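Local coordinates for protein nucleoside 2-deoxyribosyltransferase (Enterococcus faecalis, PDB 7M5H) that belongs to the nucleoside 2-deoxyribosyltransferase family and probably cleaves the N-glycosidic bond of deoxynucleotides, perhaps as a 5-hydroxymethyl-dUMP hydrolase, at residues L32-I36 against I157-L161; M4-A10 against S70-L76; Y104-Q110 against Q128-L132. All coordinates share one frame; numbering follows the deposited sequence.

Contact 1 of 3, residues L32-I36 against I157-L161; sequences LDKTI and IKQRL
L161, the last modelled residue, meets D33, T35 and I36 with the two branches of its side chain, and L32 meets I157 and K158 beside it. The setting is that of a Rossmann-like alpha/beta fold: the chain between helix 16-30 and strand 36-39 packs against the end of the C-terminal helix 150-159. The buried side is made by I36 and I157, with L161 CD2 pressed on I36 CG1 at 3.7 Å. I36 CG1 lies anti to its carbonyl carbon (chi1 -69°), which brings CD1 within 4.1 Å of I157 CG2. The same methyl of I157 also receives L32 CD1, while I157 and I36 both rest on I7 of strand 5-10. No hydrogen bond spans the contact, and it is looser on the solvent side, where K158 lays the aliphatic part of its chain over L32, its CE 4.0 Å from L32 CD2. On the loop side, an Asx turn holds the D33 carboxylate, OD2 accepting from T35 N at 3.0 Å through its anti lone pair. L161 runs past D33 in the opposite direction, its CD1 3.6 Å from D33 CB.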
loop_
_atom_site.group_PDB
_atom_site.type_symbol
_atom_site.label_atom_id
_atom_site.label_comp_id
_atom_site.label_asym_id
_atom_site.label_seq_id
_atom_site.Cartn_x
_atom_site.Cartn_y
_atom_site.Cartn_z
ATOM N N LEU B 32 -0.718 16.030 -28.775
ATOM C CA LEU B 32 -1.158 15.109 -29.818
ATOM C C LEU B 32 -2.150 15.779 -30.761
ATOM O O LEU B 32 -2.000 15.711 -31.986
ATOM C CB LEU B 32 -1.780 13.861 -29.192
ATOM C CG LEU B 32 -0.830 12.815 -28.609
ATOM C CD1 LEU B 32 -1.622 11.683 -27.972
ATOM C CD2 LEU B 32 0.096 12.282 -29.691
ATOM N N ASP B 33 -3.169 16.431 -30.207
ATOM C CA ASP B 33 -4.252 16.974 -31.012
ATOM C C ASP B 33 -4.824 18.200 -30.319
ATOM O O ASP B 33 -4.946 18.228 -29.092
ATOM C CB ASP B 33 -5.350 15.929 -31.229
ATOM C CG ASP B 33 -6.175 16.197 -32.468
ATOM O OD1 ASP B 33 -5.893 15.577 -33.514
ATOM O OD2 ASP B 33 -7.100 17.034 -32.398
ATOM N N LYS B 34 -5.181 19.210 -31.116
ATOM C CA LYS B 34 -5.764 20.428 -30.567
ATOM C C LYS B 34 -7.170 20.207 -30.025
ATOM O O LYS B 34 -7.654 21.030 -29.241
ATOM C CB LYS B 34 -5.787 21.525 -31.633
ATOM C CG LYS B 34 -4.414 21.914 -32.155
ATOM C CD LYS B 34 -4.518 22.988 -33.228
ATOM C CE LYS B 34 -3.144 23.416 -33.719
ATOM N NZ LYS B 34 -3.232 24.467 -34.771
ATOM N N THR B 35 -7.832 19.122 -30.420
ATOM C CA THR B 35 -9.185 18.828 -29.963
ATOM C C THR B 35 -9.220 18.127 -28.609
ATOM O O THR B 35 -10.299 17.710 -28.175
ATOM C CB THR B 35 -9.918 17.973 -31.001
ATOM O OG1 THR B 35 -9.138 16.808 -31.300
ATOM C CG2 THR B 35 -10.148 18.767 -32.279
ATOM N N ILE B 36 -8.084 17.991 -27.936
ATOM C CA ILE B 36 -8.025 17.329 -26.638
ATOM C C ILE B 36 -8.222 18.376 -25.548
ATOM O O ILE B 36 -7.454 19.339 -25.451
ATOM C CB ILE B 36 -6.697 16.581 -26.452
ATOM C CG1 ILE B 36 -6.635 15.369 -27.385
ATOM C CG2 ILE B 36 -6.521 16.155 -25.000
ATOM C CD1 ILE B 36 -5.352 14.577 -27.275
ATOM N N ILE B 157 -4.457 6.947 -27.365
ATOM C CA ILE B 157 -5.278 8.147 -27.242
ATOM C C ILE B 157 -5.587 8.726 -28.617
ATOM O O ILE B 157 -6.706 9.189 -28.874
ATOM C CB ILE B 157 -4.582 9.178 -26.333
ATOM C CG1 ILE B 157 -4.582 8.696 -24.880
ATOM C CG2 ILE B 157 -5.249 10.542 -26.447
ATOM C CD1 ILE B 157 -3.882 9.636 -23.922
ATOM N N LYS B 158 -4.608 8.704 -29.526
ATOM C CA LYS B 158 -4.830 9.234 -30.867
ATOM C C LYS B 158 -5.916 8.453 -31.598
ATOM O O LYS B 158 -6.779 9.042 -32.257
ATOM C CB LYS B 158 -3.526 9.211 -31.664
ATOM C CG LYS B 158 -2.905 10.580 -31.884
ATOM C CD LYS B 158 -1.771 10.513 -32.896
ATOM C CE LYS B 158 -0.690 9.541 -32.451
ATOM N NZ LYS B 158 0.430 9.478 -33.431
ATOM N N GLN B 159 -5.891 7.123 -31.483
ATOM C CA GLN B 159 -6.890 6.278 -32.128
ATOM C C GLN B 159 -8.295 6.513 -31.587
ATOM O O GLN B 159 -9.270 6.253 -32.300
ATOM C CB GLN B 159 -6.519 4.801 -31.963
ATOM C CG GLN B 159 -5.176 4.411 -32.565
ATOM C CD GLN B 159 -5.187 4.419 -34.080
ATOM O OE1 GLN B 159 -6.234 4.257 -34.706
ATOM N NE2 GLN B 159 -4.018 4.614 -34.679
ATOM N N ARG B 160 -8.428 6.989 -30.350
ATOM C CA ARG B 160 -9.734 7.218 -29.747
ATOM C C ARG B 160 -10.219 8.655 -29.904
ATOM O O ARG B 160 -11.144 9.065 -29.197
ATOM C CB ARG B 160 -9.708 6.839 -28.265
ATOM C CG ARG B 160 -9.482 5.357 -28.013
ATOM C CD ARG B 160 -9.446 5.039 -26.528
ATOM N NE ARG B 160 -9.502 3.600 -26.297
ATOM C CZ ARG B 160 -10.631 2.917 -26.153
ATOM N NH1 ARG B 160 -11.798 3.545 -26.208
ATOM N NH2 ARG B 160 -10.597 1.607 -25.954
ATOM N N LEU B 161 -9.615 9.424 -30.804
ATOM C CA LEU B 161 -10.047 10.794 -31.057
ATOM C C LEU B 161 -11.072 10.849 -32.184
ATOM O O LEU B 161 -10.779 11.330 -33.278
ATOM C CB LEU B 161 -8.847 11.680 -31.393
ATOM C CG LEU B 161 -8.066 12.226 -30.198
ATOM C CD1 LEU B 161 -6.658 12.614 -30.612
ATOM C CD2 LEU B 161 -8.797 13.420 -29.607
#

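Contact 2 of 3, residues M4-A10 against S70-L76; sequences MTKIYFA and SDLLVAL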
loop_
_atom_site.group_PDB
_atom_site.type_symbol
_atom_site.label_atom_id
_atom_site.label_comp_id
_atom_site.label_asym_id
_atom_site.label_seq_id
_atom_site.Cartn_x
_atom_site.Cartn_y
_atom_site.Cartn_z
HETATM N N MSE B 4 -14.730 18.119 -29.666
HETATM C CA MSE B 4 -13.735 18.062 -28.601
HETATM C C MSE B 4 -13.818 16.748 -27.830
HETATM O O MSE B 4 -14.904 16.205 -27.624
HETATM C CB MSE B 4 -13.912 19.242 -27.642
HETATM C CG MSE B 4 -13.777 20.605 -28.303
HETATM SE SE MSE B 4 -11.976 20.952 -28.967
HETATM C CE MSE B 4 -11.041 21.079 -27.260
ATOM N N THR B 5 -12.662 16.238 -27.412
ATOM C CA THR B 5 -12.572 15.027 -26.603
ATOM C C THR B 5 -12.110 15.427 -25.207
ATOM O O THR B 5 -10.958 15.838 -25.023
ATOM C CB THR B 5 -11.616 14.012 -27.227
ATOM O OG1 THR B 5 -12.107 13.615 -28.514
ATOM C CG2 THR B 5 -11.489 12.782 -26.337
ATOM N N LYS B 6 -13.006 15.316 -24.230
ATOM C CA LYS B 6 -12.697 15.675 -22.853
ATOM C C LYS B 6 -12.080 14.471 -22.150
ATOM O O LYS B 6 -12.695 13.402 -22.080
ATOM C CB LYS B 6 -13.951 16.150 -22.120
ATOM C CG LYS B 6 -14.659 17.313 -22.802
ATOM C CD LYS B 6 -15.638 17.996 -21.862
ATOM C CE LYS B 6 -14.911 18.668 -20.706
ATOM N NZ LYS B 6 -15.849 19.364 -19.783
ATOM N N ILE B 7 -10.865 14.648 -21.635
ATOM C CA ILE B 7 -10.107 13.581 -20.993
ATOM C C ILE B 7 -9.927 13.928 -19.522
ATOM O O ILE B 7 -9.544 15.056 -19.187
ATOM C CB ILE B 7 -8.742 13.373 -21.670
ATOM C CG1 ILE B 7 -8.922 12.973 -23.135
ATOM C CG2 ILE B 7 -7.931 12.324 -20.925
ATOM C CD1 ILE B 7 -7.614 12.760 -23.867
ATOM N N TYR B 8 -10.206 12.964 -18.651
ATOM C CA TYR B 8 -9.908 13.080 -17.230
ATOM C C TYR B 8 -8.642 12.284 -16.940
ATOM O O TYR B 8 -8.575 11.088 -17.243
ATOM C CB TYR B 8 -11.068 12.574 -16.373
ATOM C CG TYR B 8 -10.835 12.733 -14.887
ATOM C CD1 TYR B 8 -11.141 13.923 -14.240
ATOM C CD2 TYR B 8 -10.305 11.695 -14.131
ATOM C CE1 TYR B 8 -10.927 14.075 -12.882
ATOM C CE2 TYR B 8 -10.087 11.836 -12.773
ATOM C CZ TYR B 8 -10.400 13.028 -12.154
ATOM O OH TYR B 8 -10.186 13.174 -10.803
ATOM N N PHE B 9 -7.647 12.945 -16.357
ATOM C CA PHE B 9 -6.365 12.317 -16.044
ATOM C C PHE B 9 -6.410 11.843 -14.595
ATOM O O PHE B 9 -6.293 12.644 -13.663
ATOM C CB PHE B 9 -5.214 13.287 -16.283
ATOM C CG PHE B 9 -3.861 12.636 -16.278
ATOM C CD1 PHE B 9 -3.307 12.158 -17.453
ATOM C CD2 PHE B 9 -3.147 12.499 -15.100
ATOM C CE1 PHE B 9 -2.063 11.558 -17.455
ATOM C CE2 PHE B 9 -1.902 11.901 -15.093
ATOM C CZ PHE B 9 -1.360 11.429 -16.273
ATOM N N ALA B 10 -6.579 10.537 -14.409
ATOM C CA ALA B 10 -6.632 9.943 -13.081
ATOM C C ALA B 10 -5.247 9.460 -12.674
ATOM O O ALA B 10 -4.563 8.783 -13.450
ATOM C CB ALA B 10 -7.630 8.785 -13.044
ATOM N N SER B 70 -16.306 13.678 -18.629
ATOM C CA SER B 70 -15.249 13.321 -19.562
ATOM C C SER B 70 -15.736 12.277 -20.559
ATOM O O SER B 70 -16.666 11.512 -20.287
ATOM C CB SER B 70 -14.022 12.793 -18.817
ATOM O OG SER B 70 -14.315 11.580 -18.145
ATOM N N ASP B 71 -15.096 12.262 -21.727
ATOM C CA ASP B 71 -15.359 11.251 -22.742
ATOM C C ASP B 71 -14.405 10.072 -22.640
ATOM O O ASP B 71 -14.722 8.986 -23.137
ATOM C CB ASP B 71 -15.253 11.864 -24.142
ATOM C CG ASP B 71 -16.202 13.027 -24.344
ATOM O OD1 ASP B 71 -17.413 12.858 -24.093
ATOM O OD2 ASP B 71 -15.733 14.111 -24.748
ATOM N N LEU B 72 -13.251 10.268 -22.006
ATOM C CA LEU B 72 -12.231 9.241 -21.868
ATOM C C LEU B 72 -11.476 9.493 -20.572
ATOM O O LEU B 72 -11.210 10.643 -20.218
ATOM C CB LEU B 72 -11.264 9.250 -23.058
ATOM C CG LEU B 72 -10.026 8.360 -22.948
ATOM C CD1 LEU B 72 -10.419 6.889 -22.974
ATOM C CD2 LEU B 72 -9.027 8.676 -24.050
ATOM N N LEU B 73 -11.137 8.418 -19.870
ATOM C CA LEU B 73 -10.402 8.502 -18.616
ATOM C C LEU B 73 -9.037 7.855 -18.805
ATOM O O LEU B 73 -8.949 6.684 -19.188
ATOM C CB LEU B 73 -11.176 7.825 -17.483
ATOM C CG LEU B 73 -10.635 7.997 -16.063
ATOM C CD1 LEU B 73 -11.739 8.471 -15.133
ATOM C CD2 LEU B 73 -10.033 6.698 -15.553
ATOM N N VAL B 74 -7.980 8.623 -18.557
ATOM C CA VAL B 74 -6.616 8.111 -18.551
ATOM C C VAL B 74 -6.215 7.887 -17.099
ATOM O O VAL B 74 -6.292 8.807 -16.278
ATOM C CB VAL B 74 -5.647 9.074 -19.256
ATOM C CG1 VAL B 74 -4.215 8.583 -19.116
ATOM C CG2 VAL B 74 -6.021 9.216 -20.723
ATOM N N ALA B 75 -5.797 6.664 -16.778
ATOM C CA ALA B 75 -5.515 6.268 -15.405
ATOM C C ALA B 75 -4.086 5.763 -15.278
ATOM O O ALA B 75 -3.615 4.981 -16.109
ATOM C CB ALA B 75 -6.492 5.189 -14.932
ATOM N N LEU B 76 -3.401 6.213 -14.231
ATOM C CA LEU B 76 -2.057 5.754 -13.912
ATOM C C LEU B 76 -2.155 4.732 -12.786
ATOM O O LEU B 76 -2.643 5.049 -11.695
ATOM C CB LEU B 76 -1.160 6.927 -13.513
ATOM C CG LEU B 76 -0.353 7.599 -14.632
ATOM C CD1 LEU B 76 -1.202 7.869 -15.867
ATOM C CD2 LEU B 76 0.280 8.889 -14.134
#
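V74, Y8 and A10 have the most surface buried where strands 5-10 and 72-76 run side by side, an adjacent parallel pair in the Rossmann-like sheet. V74 is held through both backbone polar atoms: its N donates to Y8 O at 2.9 Å, and its O accepts from A10 N, nearly in line with the carbonyl. Its two methyls divide the neighbouring strand between them. CG2 meets I7 CG2 at 3.7 Å, whereas CG1, anti to the backbone N (chi1 174°), reaches the F9 ring obliquely. The far end of that ring is met by both methyls of L76, with F9 CZ 3.6 Å from L76 CD1.

Y8 projects from the other face of the sheet. Its ring runs alongside L73, and CD2 comes 3.7 Å from L73 CD1; beyond this apolar flank, Y8 OH is hydrogen-bonded to E89 and D63. A10, on the same face as Y8, offers only a methyl, which packs near A75 CB and L73 CD2, while its carbonyl O accepts from L76 N.

At the opposite end D71 closes the pair: K6 N donates to D71 OD2 at 3.0 Å, almost straight (173°), and K6 O accepts from both D71 N and L72 N. The chemistry therefore implies that main-chain bonds fix the register, one carboxylate extends the pairing to the residue just ahead of strand 72-76, and apolar side chains of the two strands meet on both faces.

Contact 3 of 3, residues Y104-Q110 against Q128-L132; sequences YTDSRQQ and QFHYL
The imidazole of H130 has a carboxylate stacked on its face: D106 OD2 lies 3.4 Å above the ring plane, over its centre, with the two planes only 16° apart. The carboxylate cannot easily turn, because R108 grips it side-on, NE to D106 OD1 at 3.0 Å and NH2 to D106 OD2 at 2.8 Å, both through syn lone pairs and in the guanidinium plane. D106 OD1 also accepts from R108 N, making an Asx turn. The histidine ring, swung anti to its backbone N (chi1 179°), presents its edge to Y104, and H130 ND1 and Y104 OH share a hydrogen bond of 2.7 Å. A water joins Y104 OH to H130 O. These interactions tie the loop after strand 100-103 of the Rossmann-like domain to the segment leading into helix 134-141, at a border between subunits: H130 O accepts from N127 of the second subunit, and R108 makes a cation-pi contact with F14 of the third. L132 covers a face of the Y104 ring in a CH-pi contact, CD1 3.4 Å from the ring centroid and 2° off the normal. Farther along, H130 N donates to R108 O at 3.2 Å from well above the carbonyl plane, and F129 CE1 comes 3.5 Å from Q110 O.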
loop_
_atom_site.group_PDB
_atom_site.type_symbol
_atom_site.label_atom_id
_atom_site.label_comp_id
_atom_site.label_asym_id
_atom_site.label_seq_id
_atom_site.Cartn_x
_atom_site.Cartn_y
_atom_site.Cartn_z
ATOM N N TYR B 104 0.758 1.479 -17.188
ATOM C CA TYR B 104 1.360 0.612 -16.171
ATOM C C TYR B 104 2.791 0.302 -16.607
ATOM O O TYR B 104 3.017 -0.623 -17.393
ATOM C CB TYR B 104 0.540 -0.662 -15.994
ATOM C CG TYR B 104 1.171 -1.701 -15.097
ATOM C CD1 TYR B 104 1.491 -1.408 -13.778
ATOM C CD2 TYR B 104 1.431 -2.984 -15.566
ATOM C CE1 TYR B 104 2.062 -2.360 -12.954
ATOM C CE2 TYR B 104 2.002 -3.943 -14.747
ATOM C CZ TYR B 104 2.314 -3.624 -13.443
ATOM O OH TYR B 104 2.882 -4.573 -12.625
ATOM N N THR B 105 3.752 1.064 -16.084
ATOM C CA THR B 105 5.136 1.003 -16.540
ATOM C C THR B 105 6.055 0.210 -15.619
ATOM O O THR B 105 7.257 0.145 -15.892
ATOM C CB THR B 105 5.703 2.419 -16.697
ATOM O OG1 THR B 105 5.787 3.044 -15.411
ATOM C CG2 THR B 105 4.820 3.254 -17.604
ATOM N N ASP B 106 5.531 -0.381 -14.545
ATOM C CA ASP B 106 6.367 -1.035 -13.542
ATOM C C ASP B 106 7.300 -2.054 -14.182
ATOM O O ASP B 106 6.853 -2.983 -14.860
ATOM C CB ASP B 106 5.480 -1.705 -12.488
ATOM C CG ASP B 106 6.247 -2.098 -11.236
ATOM O OD1 ASP B 106 7.239 -2.848 -11.345
ATOM O OD2 ASP B 106 5.859 -1.649 -10.135
ATOM N N SER B 107 8.606 -1.871 -13.965
ATOM C CA SER B 107 9.605 -2.718 -14.606
ATOM C C SER B 107 9.550 -4.160 -14.123
ATOM O O SER B 107 10.086 -5.046 -14.799
ATOM C CB SER B 107 11.004 -2.149 -14.369
ATOM O OG SER B 107 11.319 -2.134 -12.988
ATOM N N ARG B 108 8.924 -4.418 -12.977
ATOM C CA ARG B 108 8.808 -5.773 -12.455
ATOM C C ARG B 108 7.713 -6.581 -13.138
ATOM O O ARG B 108 7.467 -7.724 -12.737
ATOM C CB ARG B 108 8.562 -5.734 -10.944
ATOM C CG ARG B 108 9.751 -5.216 -10.144
ATOM C CD ARG B 108 9.354 -4.874 -8.718
ATOM N NE ARG B 108 8.358 -3.808 -8.679
ATOM C CZ ARG B 108 7.975 -3.180 -7.572
ATOM N NH1 ARG B 108 8.509 -3.507 -6.403
ATOM N NH2 ARG B 108 7.062 -2.220 -7.633
ATOM N N GLN B 109 7.046 -6.024 -14.149
ATOM C CA GLN B 109 6.081 -6.789 -14.926
ATOM C C GLN B 109 6.743 -7.640 -16.000
ATOM O O GLN B 109 6.076 -8.499 -16.586
ATOM C CB GLN B 109 5.058 -5.852 -15.575
ATOM C CG GLN B 109 5.589 -5.083 -16.777
ATOM C CD GLN B 109 4.613 -4.036 -17.279
ATOM O OE1 GLN B 109 3.675 -4.345 -18.013
ATOM N NE2 GLN B 109 4.829 -2.787 -16.880
ATOM N N GLN B 110 8.027 -7.427 -16.263
ATOM C CA GLN B 110 8.743 -8.133 -17.311
ATOM C C GLN B 110 9.355 -9.424 -16.777
ATOM O O GLN B 110 9.566 -9.592 -15.574
ATOM C CB GLN B 110 9.840 -7.243 -17.900
ATOM C CG GLN B 110 9.366 -5.854 -18.305
ATOM C CD GLN B 110 8.377 -5.880 -19.455
ATOM O OE1 GLN B 110 8.329 -6.834 -20.231
ATOM N NE2 GLN B 110 7.579 -4.824 -19.570
ATOM N N GLN B 128 8.801 -12.573 -8.575
ATOM C CA GLN B 128 9.427 -11.341 -9.034
ATOM C C GLN B 128 8.490 -10.472 -9.861
ATOM O O GLN B 128 8.906 -9.408 -10.329
ATOM C CB GLN B 128 10.686 -11.660 -9.845
ATOM C CG GLN B 128 11.691 -12.518 -9.100
ATOM C CD GLN B 128 13.110 -12.308 -9.584
ATOM O OE1 GLN B 128 13.339 -11.738 -10.649
ATOM N NE2 GLN B 128 14.075 -12.762 -8.795
ATOM N N PHE B 129 7.241 -10.890 -10.045
ATOM C CA PHE B 129 6.297 -10.180 -10.896
ATOM C C PHE B 129 5.398 -9.296 -10.040
ATOM O O PHE B 129 4.660 -9.795 -9.183
ATOM C CB PHE B 129 5.471 -11.163 -11.724
ATOM C CG PHE B 129 6.290 -11.962 -12.698
ATOM C CD1 PHE B 129 6.615 -11.440 -13.939
ATOM C CD2 PHE B 129 6.750 -13.225 -12.367
ATOM C CE1 PHE B 129 7.376 -12.167 -14.836
ATOM C CE2 PHE B 129 7.511 -13.959 -13.260
ATOM C CZ PHE B 129 7.824 -13.428 -14.497
ATOM N N HIS B 130 5.475 -7.987 -10.271
ATOM C CA HIS B 130 4.622 -7.036 -9.572
ATOM C C HIS B 130 3.152 -7.363 -9.820
ATOM O O HIS B 130 2.775 -7.873 -10.878
ATOM C CB HIS B 130 4.949 -5.613 -10.033
ATOM C CG HIS B 130 4.116 -4.554 -9.386
ATOM N ND1 HIS B 130 3.041 -3.964 -10.016
ATOM C CD2 HIS B 130 4.209 -3.964 -8.169
ATOM C CE1 HIS B 130 2.503 -3.063 -9.214
ATOM N NE2 HIS B 130 3.193 -3.043 -8.087
ATOM N N TYR B 131 2.318 -7.078 -8.823
ATOM C CA TYR B 131 0.916 -7.470 -8.839
ATOM C C TYR B 131 0.007 -6.249 -8.860
ATOM O O TYR B 131 0.218 -5.286 -8.115
ATOM C CB TYR B 131 0.572 -8.344 -7.624
ATOM C CG TYR B 131 -0.909 -8.636 -7.490
ATOM C CD1 TYR B 131 -1.503 -9.660 -8.217
ATOM C CD2 TYR B 131 -1.711 -7.886 -6.639
ATOM C CE1 TYR B 131 -2.857 -9.928 -8.101
ATOM C CE2 TYR B 131 -3.063 -8.144 -6.518
ATOM C CZ TYR B 131 -3.631 -9.166 -7.249
ATOM O OH TYR B 131 -4.978 -9.423 -7.126
ATOM N N LEU B 132 -1.010 -6.308 -9.718
ATOM C CA LEU B 132 -2.103 -5.346 -9.759
ATOM C C LEU B 132 -3.401 -6.075 -9.447
ATOM O O LEU B 132 -3.619 -7.191 -9.930
ATOM C CB LEU B 132 -2.223 -4.679 -11.137
ATOM C CG LEU B 132 -1.065 -3.870 -11.722
ATOM C CD1 LEU B 132 -1.274 -3.691 -13.219
ATOM C CD2 LEU B 132 -0.957 -2.522 -11.036
HETATM O O HOH W 1 2.415 -7.164 -13.535
HETATM O O HOH W 2 9.935 -9.383 -12.843
#

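Contacts 1 and 2 form one continuous region, their centres 11 Å apart. T35 O of contact 1 probably accepts a hydrogen bond from T5 N of contact 2 at 2.9 Å, and I36 CG2 packs on I7 CD1 at 3.7 Å, so I36, at the start of strand 36-39, and I157, of the C-terminal helix, both pack on I7. Contact 3 stands apart: its centre is 24 Å from that of contact 2, across the chain's centre, with nearest atoms about 6 Å apart, and 28 Å from that of contact 1, with nearest atoms about 12 Å apart. Whereas contact 3 borders other subunits, contact 2 lies within its own chain, and a bound glycerol, probably from crystallisation, sits about 4 Å from the Y8 side chain.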